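Local coordinates for P-granule scaffold (Caenorhabditis japonica, PDB 5W4A), which probably acts as a scaffold of germ (P) granules, the RNA-protein assemblies tied to mRNA repression in the germline, at residues C[28-33]-C[205-210]; C[106-111]-C[143-148]. All blocks are in the same frame, centred on the assembly; numbering follows the deposited sequence.

How the contacts relate
Two packing sites of one largely helical chain lie on opposite sides of its centre. The centre of contact 1 lies about 20 Å from the centre of the chain, that of contact 2 about 14 Å. Their own centres are about 33 Å apart and their nearest atoms about 23 Å. Both segments of contact 2 fall in the part of the chain between residues 33 and 205 that contact 1 brackets. Contact 1 joins the N-terminal and C-terminal regions through salt bridges, bridging waters and a small leucine contact; contact 2 packs an internal loop against helix 136-148, and between these two segments the touching atoms are all apolar. The second chain of the assembly touches neither site.

Contact 1: residues C[28-33]-C[205-210]; sequences NNDELL and KPKLAD
Asp-30 meets three residues of 205-210 along its short side chain. Its CB lies 3.6 Å from Leu-208 CD2, at the apolar base of the contact, where Leu-33 CD1 also approaches Leu-208 CD2 at 4.1 Å. With chi1 at 62°, CG sits between the backbone N and the carbonyl carbon, and this turn carries the carboxylate in among the lysines. At the tip, OD2 receives a weak bond from Lys-205 NZ at 3.3 Å, part of a salt bridge; the bent lysine chain crosses the aspartate at about a right angle, and its CD and CE also lie close to OD2. Asp-30 OD2 also lies 3.5 Å from Lys-207 CD, while Lys-207 NZ stays 4.6 Å from OD2, beyond a salt bridge. One water donates to Asp-30 OD2 at 2.6 Å, and the same water accepts from Lys-207 N at 3.0 Å, in the first turn of helix 206-213. A second water links Asp-30 OD1 to Lys-207 NZ, which donates to it. Both carboxylate oxygens are thus engaged.

The extended chain of Lys-207 ends in a salt bridge, its NZ 2.7 Å from Glu-31 OE1. The ammonium comes to the anti side of that oxygen, 32° out of the carboxylate plane, while Glu-31 OE2 bonds Ser-35 OG. Leu-208 also packs on Ala-26 and Leu-201, continuing the apolar layer below the charges. The arrangement is a helix-helix contact between the opening turns of helices 30-35 and 206-213, with a water-mediated link from an aspartate to a backbone N-H at a helix N-terminus.

Contact 2: residues C[106-111]-C[143-148]; sequences HDLSIL and ILIKTI
Beside Leu-108, whose CD1 reaches Leu-144, Ile-145 and Ile-148, stands the flat imidazole of His-106. Asp-107 OD1 lies 3.4 Å above one face of the His-106 ring, offset toward the rim, and Leu-108 CA sits at the ring edge, in its plane. The motif is a pair of overlapping type I beta turns, 106-109 and 108-111, in a loop laid against helix 136-148 of this mostly helical domain. The ring also makes an edge-to-face pair with Phe-92. Its ND1 accepts from Leu-108 N at 3.0 Å, with an N-H...N angle of 160° but the donor 28° out of the ring plane. NE2 bonds Asp-79 OD1 of helix 71-84, so both ring nitrogens are used, an arrangement consistent with a proton on NE2.

Ser-109 N closes the first turn on His-106 O, and Ser-109 OG adds a second bond to the same oxygen at 2.7 Å. Leu-108 and Leu-111 both point their side chains toward the helix at CB.

Between the two segments all contacts are apolar. Leu-108 CD1 lies 3.8 Å from Leu-144 CD2, the two side chains running past each other in opposite directions, and 4.0 Å from Ile-148 CD1. Ile-145 CG1 adds a looser touch on Leu-108 CD1. Leu-111 meets Ile-148 tip to tip, CD1 to CG2 at 3.8 Å; CG2 stands anti to the Ile-148 backbone N, while the CG1 branch turns its CD1 to both leucines. Leu-123 of helix 116-131 packs on Leu-108 and Leu-111 as well. Within the helix, Ile-143 O accepts from Thr-147 N and from Thr-147 OG1, which approach from opposite faces of its plane, the hydroxyl at 2.9 Å.

Contact 1: residues C[28-33]-C[205-210]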
ATOM      1  N   ASN C  28       5.350 -12.297 -27.420  1.00 20.67           N
ATOM      2  CA  ASN C  28       5.310 -12.867 -28.761  1.00 23.75           C
ATOM      3  C   ASN C  28       6.454 -12.373 -29.644  1.00 32.12           C
ATOM      4  O   ASN C  28       6.947 -13.132 -30.480  1.00 29.88           O
ATOM      5  CB  ASN C  28       3.975 -12.544 -29.439  1.00 19.78           C
ATOM      6  CG  ASN C  28       2.863 -13.487 -29.017  1.00 23.60           C
ATOM      7  OD1 ASN C  28       3.115 -14.664 -28.711  1.00 24.39           O
ATOM      8  ND2 ASN C  28       1.622 -13.006 -29.048  1.00 23.14           N
ATOM      9  N   ASN C  29       6.910 -11.140 -29.459  1.00 21.33           N
ATOM     10  CA  ASN C  29       7.781 -10.483 -30.429  1.00 25.64           C
ATOM     11  C   ASN C  29       9.155 -10.138 -29.875  1.00 23.87           C
ATOM     12  O   ASN C  29       9.781  -9.191 -30.373  1.00 22.77           O
ATOM     13  CB  ASN C  29       7.096  -9.222 -30.942  1.00 23.32           C
ATOM     14  CG  ASN C  29       5.875  -9.549 -31.785  1.00 28.36           C
ATOM     15  OD1 ASN C  29       5.997  -9.939 -32.955  1.00 32.41           O
ATOM     16  ND2 ASN C  29       4.703  -9.433 -31.199  1.00 24.04           N
ATOM     17  N   ASP C  30       9.631 -10.859 -28.849  1.00 21.83           N
ATOM     18  CA  ASP C  30      10.889 -10.463 -28.222  1.00 22.79           C
ATOM     19  C   ASP C  30      12.061 -10.535 -29.201  1.00 20.18           C
ATOM     20  O   ASP C  30      12.946  -9.685 -29.159  1.00 21.90           O
ATOM     21  CB  ASP C  30      11.169 -11.281 -26.930  1.00 19.17           C
ATOM     22  CG  ASP C  30      11.309 -12.768 -27.139  1.00 29.34           C
ATOM     23  OD1 ASP C  30      10.637 -13.352 -27.993  1.00 29.73           O
ATOM     24  OD2 ASP C  30      12.080 -13.379 -26.360  1.00 30.69           O
ATOM     25  N   GLU C  31      12.087 -11.523 -30.109  1.00 21.07           N
ATOM     26  CA  GLU C  31      13.228 -11.589 -31.022  1.00 25.47           C
ATOM     27  C   GLU C  31      13.194 -10.437 -32.015  1.00 25.56           C
ATOM     28  O   GLU C  31      14.240  -9.874 -32.360  1.00 26.39           O
ATOM     29  CB  GLU C  31      13.267 -12.942 -31.743  1.00 22.83           C
ATOM     30  CG  GLU C  31      14.394 -13.083 -32.757  1.00 27.38           C
ATOM     31  CD  GLU C  31      15.795 -12.909 -32.172  1.00 39.12           C
ATOM     32  OE1 GLU C  31      15.995 -13.089 -30.947  1.00 31.56           O
ATOM     33  OE2 GLU C  31      16.711 -12.583 -32.960  1.00 34.29           O
ATOM     34  N   LEU C  32      11.995 -10.039 -32.455  1.00 21.86           N
ATOM     35  CA  LEU C  32      11.889  -8.879 -33.331  1.00 24.06           C
ATOM     36  C   LEU C  32      12.323  -7.601 -32.621  1.00 25.21           C
ATOM     37  O   LEU C  32      12.958  -6.735 -33.226  1.00 25.39           O
ATOM     38  CB  LEU C  32      10.456  -8.752 -33.856  1.00 28.33           C
ATOM     39  CG  LEU C  32      10.223  -7.609 -34.830  1.00 27.43           C
ATOM     40  CD1 LEU C  32      11.021  -7.829 -36.146  1.00 28.90           C
ATOM     41  CD2 LEU C  32       8.716  -7.459 -35.081  1.00 27.93           C
ATOM     42  N   LEU C  33      12.011  -7.470 -31.325  1.00 22.45           N
ATOM     43  CA  LEU C  33      12.441  -6.295 -30.575  1.00 21.70           C
ATOM     44  C   LEU C  33      13.966  -6.249 -30.439  1.00 25.70           C
ATOM     45  O   LEU C  33      14.563  -5.164 -30.445  1.00 28.55           O
ATOM     46  CB  LEU C  33      11.772  -6.303 -29.190  1.00 22.29           C
ATOM     47  CG  LEU C  33      10.287  -5.910 -29.170  1.00 22.81           C
ATOM     48  CD1 LEU C  33       9.626  -6.351 -27.886  1.00 25.64           C
ATOM     49  CD2 LEU C  33      10.121  -4.410 -29.355  1.00 24.96           C
ATOM     50  N   LYS C 205      11.855 -14.408 -20.112  1.00 27.68           N
ATOM     51  CA  LYS C 205      12.163 -13.705 -21.353  1.00 33.85           C
ATOM     52  C   LYS C 205      13.471 -12.977 -21.132  1.00 26.25           C
ATOM     53  O   LYS C 205      13.540 -11.743 -21.110  1.00 24.47           O
ATOM     54  CB  LYS C 205      11.032 -12.754 -21.769  1.00 38.86           C
ATOM     55  CG  LYS C 205       9.859 -13.425 -22.499  1.00 33.75           C
ATOM     56  CD  LYS C 205      10.400 -14.338 -23.612  1.00 44.34           C
ATOM     57  CE  LYS C 205       9.413 -14.797 -24.676  1.00 41.17           C
ATOM     58  NZ  LYS C 205      10.094 -15.919 -25.458  1.00 36.22           N
ATOM     59  N   PRO C 206      14.569 -13.732 -21.029  1.00 31.02           N
ATOM     60  CA  PRO C 206      15.882 -13.099 -20.867  1.00 26.05           C
ATOM     61  C   PRO C 206      16.226 -12.092 -21.941  1.00 27.62           C
ATOM     62  O   PRO C 206      16.947 -11.146 -21.630  1.00 26.22           O
ATOM     63  CB  PRO C 206      16.859 -14.289 -20.894  1.00 36.54           C
ATOM     64  CG  PRO C 206      16.046 -15.485 -20.661  1.00 42.32           C
ATOM     65  CD  PRO C 206      14.665 -15.188 -21.172  1.00 33.46           C
ATOM     66  N   LYS C 207      15.783 -12.281 -23.207  1.00 27.13           N
ATOM     67  CA  LYS C 207      16.051 -11.297 -24.255  1.00 36.10           C
ATOM     68  C   LYS C 207      15.461  -9.953 -23.898  1.00 21.83           C
ATOM     69  O   LYS C 207      16.061  -8.916 -24.175  1.00 29.39           O
ATOM     70  CB  LYS C 207      15.456 -11.732 -25.605  1.00 37.16           C
ATOM     71  CG  LYS C 207      16.174 -12.810 -26.274  1.00 34.11           C
ATOM     72  CD  LYS C 207      15.412 -13.289 -27.513  1.00 30.65           C
ATOM     73  CE  LYS C 207      16.003 -14.573 -27.999  1.00 37.17           C
ATOM     74  NZ  LYS C 207      15.277 -15.071 -29.196  1.00 34.50           N
ATOM     75  N   LEU C 208      14.241  -9.963 -23.345  1.00 25.43           N
ATOM     76  CA  LEU C 208      13.602  -8.715 -22.981  1.00 25.18           C
ATOM     77  C   LEU C 208      14.360  -8.063 -21.837  1.00 22.46           C
ATOM     78  O   LEU C 208      14.545  -6.851 -21.828  1.00 23.24           O
ATOM     79  CB  LEU C 208      12.142  -8.935 -22.582  1.00 26.05           C
ATOM     80  CG  LEU C 208      11.144  -9.455 -23.634  1.00 23.68           C
ATOM     81  CD1 LEU C 208       9.759  -9.690 -23.002  1.00 28.08           C
ATOM     82  CD2 LEU C 208      11.052  -8.490 -24.739  1.00 24.48           C
ATOM     83  N   ALA C 209      14.791  -8.859 -20.856  1.00 22.47           N
ATOM     84  CA  ALA C 209      15.574  -8.295 -19.754  1.00 19.56           C
ATOM     85  C   ALA C 209      16.851  -7.646 -20.270  1.00 22.65           C
ATOM     86  O   ALA C 209      17.229  -6.547 -19.834  1.00 25.07           O
ATOM     87  CB  ALA C 209      15.890  -9.397 -18.730  1.00 21.49           C
ATOM     88  N   ASP C 210      17.512  -8.307 -21.229  1.00 24.06           N
ATOM     89  CA  ASP C 210      18.773  -7.802 -21.766  1.00 28.70           C
ATOM     90  C   ASP C 210      18.596  -6.456 -22.477  1.00 32.19           C
ATOM     91  O   ASP C 210      19.417  -5.550 -22.305  1.00 36.71           O
ATOM     92  CB  ASP C 210      19.376  -8.851 -22.696  1.00 29.94           C
ATOM     93  CG  ASP C 210      20.687  -8.405 -23.318  1.00 49.56           C
ATOM     94  OD1 ASP C 210      21.584  -7.950 -22.573  1.00 44.92           O
ATOM     95  OD2 ASP C 210      20.820  -8.531 -24.554  1.00 54.11           O
TER
HETATM   96  O   HOH W   1      13.463 -13.850 -24.227  0.89 28.91           O
HETATM   97  O   HOH W   2      12.453 -15.410 -29.025  1.00 32.67           O

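Contact 2: residues C[106-111]-C[143-148]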
ATOM      1  N   HIS C 106     -17.986   3.751 -18.129  1.00 20.81           N
ATOM      2  CA  HIS C 106     -16.894   3.677 -17.175  1.00 20.68           C
ATOM      3  C   HIS C 106     -17.382   4.095 -15.791  1.00 19.68           C
ATOM      4  O   HIS C 106     -18.154   5.061 -15.656  1.00 21.84           O
ATOM      5  CB  HIS C 106     -15.748   4.559 -17.646  1.00 19.97           C
ATOM      6  CG  HIS C 106     -14.479   4.295 -16.911  1.00 19.48           C
ATOM      7  ND1 HIS C 106     -14.187   4.883 -15.700  1.00 21.43           N
ATOM      8  CD2 HIS C 106     -13.436   3.483 -17.206  1.00 21.21           C
ATOM      9  CE1 HIS C 106     -13.021   4.432 -15.274  1.00 21.66           C
ATOM     10  NE2 HIS C 106     -12.540   3.593 -16.177  1.00 21.61           N
ATOM     11  N   ASP C 107     -16.939   3.364 -14.762  1.00 19.93           N
ATOM     12  CA  ASP C 107     -17.444   3.586 -13.407  1.00 17.88           C
ATOM     13  C   ASP C 107     -16.977   4.912 -12.799  1.00 24.49           C
ATOM     14  O   ASP C 107     -17.554   5.347 -11.796  1.00 25.96           O
ATOM     15  CB  ASP C 107     -17.083   2.427 -12.451  1.00 19.05           C
ATOM     16  CG  ASP C 107     -15.588   2.108 -12.407  1.00 25.58           C
ATOM     17  OD1 ASP C 107     -14.903   2.224 -13.428  1.00 39.71           O
ATOM     18  OD2 ASP C 107     -15.133   1.712 -11.340  1.00 29.40           O
ATOM     19  N   LEU C 108     -15.961   5.552 -13.369  1.00 20.34           N
ATOM     20  CA  LEU C 108     -15.508   6.854 -12.889  1.00 24.24           C
ATOM     21  C   LEU C 108     -15.979   7.989 -13.791  1.00 31.03           C
ATOM     22  O   LEU C 108     -15.363   9.056 -13.805  1.00 31.98           O
ATOM     23  CB  LEU C 108     -13.987   6.882 -12.748  1.00 21.45           C
ATOM     24  CG  LEU C 108     -13.363   5.842 -11.808  1.00 23.19           C
ATOM     25  CD1 LEU C 108     -11.828   5.993 -11.683  1.00 26.20           C
ATOM     26  CD2 LEU C 108     -14.040   5.843 -10.457  1.00 24.88           C
ATOM     27  N   SER C 109     -17.067   7.768 -14.523  1.00 24.81           N
ATOM     28  CA  SER C 109     -17.629   8.763 -15.427  1.00 28.71           C
ATOM     29  C   SER C 109     -17.978  10.083 -14.752  1.00 45.81           C
ATOM     30  O   SER C 109     -18.215  11.059 -15.463  1.00 39.79           O
ATOM     31  CB  SER C 109     -18.889   8.191 -16.092  1.00 37.56           C
ATOM     32  OG  SER C 109     -18.556   7.291 -17.138  1.00 27.54           O
ATOM     33  N   ILE C 110     -18.031  10.154 -13.416  1.00 37.57           N
ATOM     34  CA  ILE C 110     -18.307  11.445 -12.780  1.00 39.42           C
ATOM     35  C   ILE C 110     -17.185  12.441 -13.050  1.00 48.14           C
ATOM     36  O   ILE C 110     -17.426  13.654 -13.097  1.00 54.59           O
ATOM     37  CB  ILE C 110     -18.550  11.301 -11.265  1.00 39.60           C
ATOM     38  CG1 ILE C 110     -17.319  10.748 -10.542  1.00 35.77           C
ATOM     39  CG2 ILE C 110     -19.801  10.484 -11.010  1.00 50.25           C
ATOM     40  CD1 ILE C 110     -17.431  10.865  -9.036  1.00 52.15           C
ATOM     41  N   LEU C 111     -15.949  11.962 -13.215  1.00 47.86           N
ATOM     42  CA  LEU C 111     -14.849  12.831 -13.623  1.00 52.21           C
ATOM     43  C   LEU C 111     -15.195  13.601 -14.891  1.00 66.19           C
ATOM     44  O   LEU C 111     -15.234  14.836 -14.898  1.00 70.37           O
ATOM     45  CB  LEU C 111     -13.583  12.007 -13.856  1.00 50.83           C
ATOM     46  CG  LEU C 111     -12.772  11.603 -12.637  1.00 48.86           C
ATOM     47  CD1 LEU C 111     -11.664  10.651 -13.080  1.00 43.22           C
ATOM     48  CD2 LEU C 111     -12.185  12.826 -11.934  1.00 46.80           C
ATOM     49  N   ILE C 143      -5.691   2.853  -6.264  1.00 15.90           N
ATOM     50  CA  ILE C 143      -4.459   3.392  -6.837  1.00 17.64           C
ATOM     51  C   ILE C 143      -4.777   4.276  -8.040  1.00 19.83           C
ATOM     52  O   ILE C 143      -4.169   5.342  -8.226  1.00 18.78           O
ATOM     53  CB  ILE C 143      -3.486   2.254  -7.192  1.00 19.67           C
ATOM     54  CG1 ILE C 143      -2.970   1.617  -5.919  1.00 24.93           C
ATOM     55  CG2 ILE C 143      -2.299   2.778  -8.053  1.00 23.36           C
ATOM     56  CD1 ILE C 143      -2.348   0.239  -6.172  1.00 22.72           C
ATOM     57  N   LEU C 144      -5.715   3.848  -8.891  1.00 17.43           N
ATOM     58  CA  LEU C 144      -6.123   4.665 -10.035  1.00 17.76           C
ATOM     59  C   LEU C 144      -6.639   6.034  -9.592  1.00 19.26           C
ATOM     60  O   LEU C 144      -6.215   7.076 -10.133  1.00 17.92           O
ATOM     61  CB  LEU C 144      -7.184   3.923 -10.846  1.00 19.09           C
ATOM     62  CG  LEU C 144      -7.725   4.658 -12.052  1.00 18.81           C
ATOM     63  CD1 LEU C 144      -6.646   5.012 -13.079  1.00 19.47           C
ATOM     64  CD2 LEU C 144      -8.832   3.809 -12.690  1.00 24.21           C
ATOM     65  N   ILE C 145      -7.536   6.048  -8.601  1.00 18.17           N
ATOM     66  CA  ILE C 145      -8.077   7.305  -8.078  1.00 19.14           C
ATOM     67  C   ILE C 145      -6.955   8.191  -7.532  1.00 18.92           C
ATOM     68  O   ILE C 145      -6.901   9.406  -7.808  1.00 19.40           O
ATOM     69  CB  ILE C 145      -9.164   7.024  -7.018  1.00 19.55           C
ATOM     70  CG1 ILE C 145     -10.442   6.544  -7.696  1.00 19.43           C
ATOM     71  CG2 ILE C 145      -9.492   8.298  -6.227  1.00 20.13           C
ATOM     72  CD1 ILE C 145     -11.444   5.944  -6.759  1.00 18.46           C
ATOM     73  N   LYS C 146      -6.037   7.611  -6.754  1.00 18.40           N
ATOM     74  CA  LYS C 146      -4.974   8.409  -6.159  1.00 17.69           C
ATOM     75  C   LYS C 146      -4.059   8.974  -7.231  1.00 22.28           C
ATOM     76  O   LYS C 146      -3.575  10.104  -7.102  1.00 20.65           O
ATOM     77  CB  LYS C 146      -4.207   7.556  -5.147  1.00 19.17           C
ATOM     78  CG  LYS C 146      -5.051   7.229  -3.922  1.00 19.23           C
ATOM     79  CD  LYS C 146      -4.413   6.221  -3.008  1.00 23.96           C
ATOM     80  CE  LYS C 146      -5.335   5.821  -1.803  1.00 25.70           C
ATOM     81  NZ  LYS C 146      -5.691   7.031  -0.985  1.00 28.27           N
ATOM     82  N   THR C 147      -3.841   8.216  -8.309  1.00 18.99           N
ATOM     83  CA  THR C 147      -3.045   8.685  -9.438  1.00 21.50           C
ATOM     84  C   THR C 147      -3.732   9.846 -10.167  1.00 21.21           C
ATOM     85  O   THR C 147      -3.106  10.885 -10.432  1.00 21.92           O
ATOM     86  CB  THR C 147      -2.803   7.497 -10.376  1.00 17.71           C
ATOM     87  OG1 THR C 147      -1.993   6.531  -9.703  1.00 21.36           O
ATOM     88  CG2 THR C 147      -2.057   7.951 -11.642  1.00 22.97           C
ATOM     89  N   ILE C 148      -5.034   9.697 -10.458  1.00 19.92           N
ATOM     90  CA  ILE C 148      -5.833  10.729 -11.124  1.00 21.10           C
ATOM     91  C   ILE C 148      -5.824  12.027 -10.316  1.00 25.19           C
ATOM     92  O   ILE C 148      -5.746  13.136 -10.878  1.00 23.95           O
ATOM     93  CB  ILE C 148      -7.273  10.212 -11.338  1.00 24.52           C
ATOM     94  CG1 ILE C 148      -7.285   9.087 -12.385  1.00 27.34           C
ATOM     95  CG2 ILE C 148      -8.210  11.359 -11.731  1.00 34.57           C
ATOM     96  CD1 ILE C 148      -8.569   8.251 -12.310  1.00 32.49           C
TER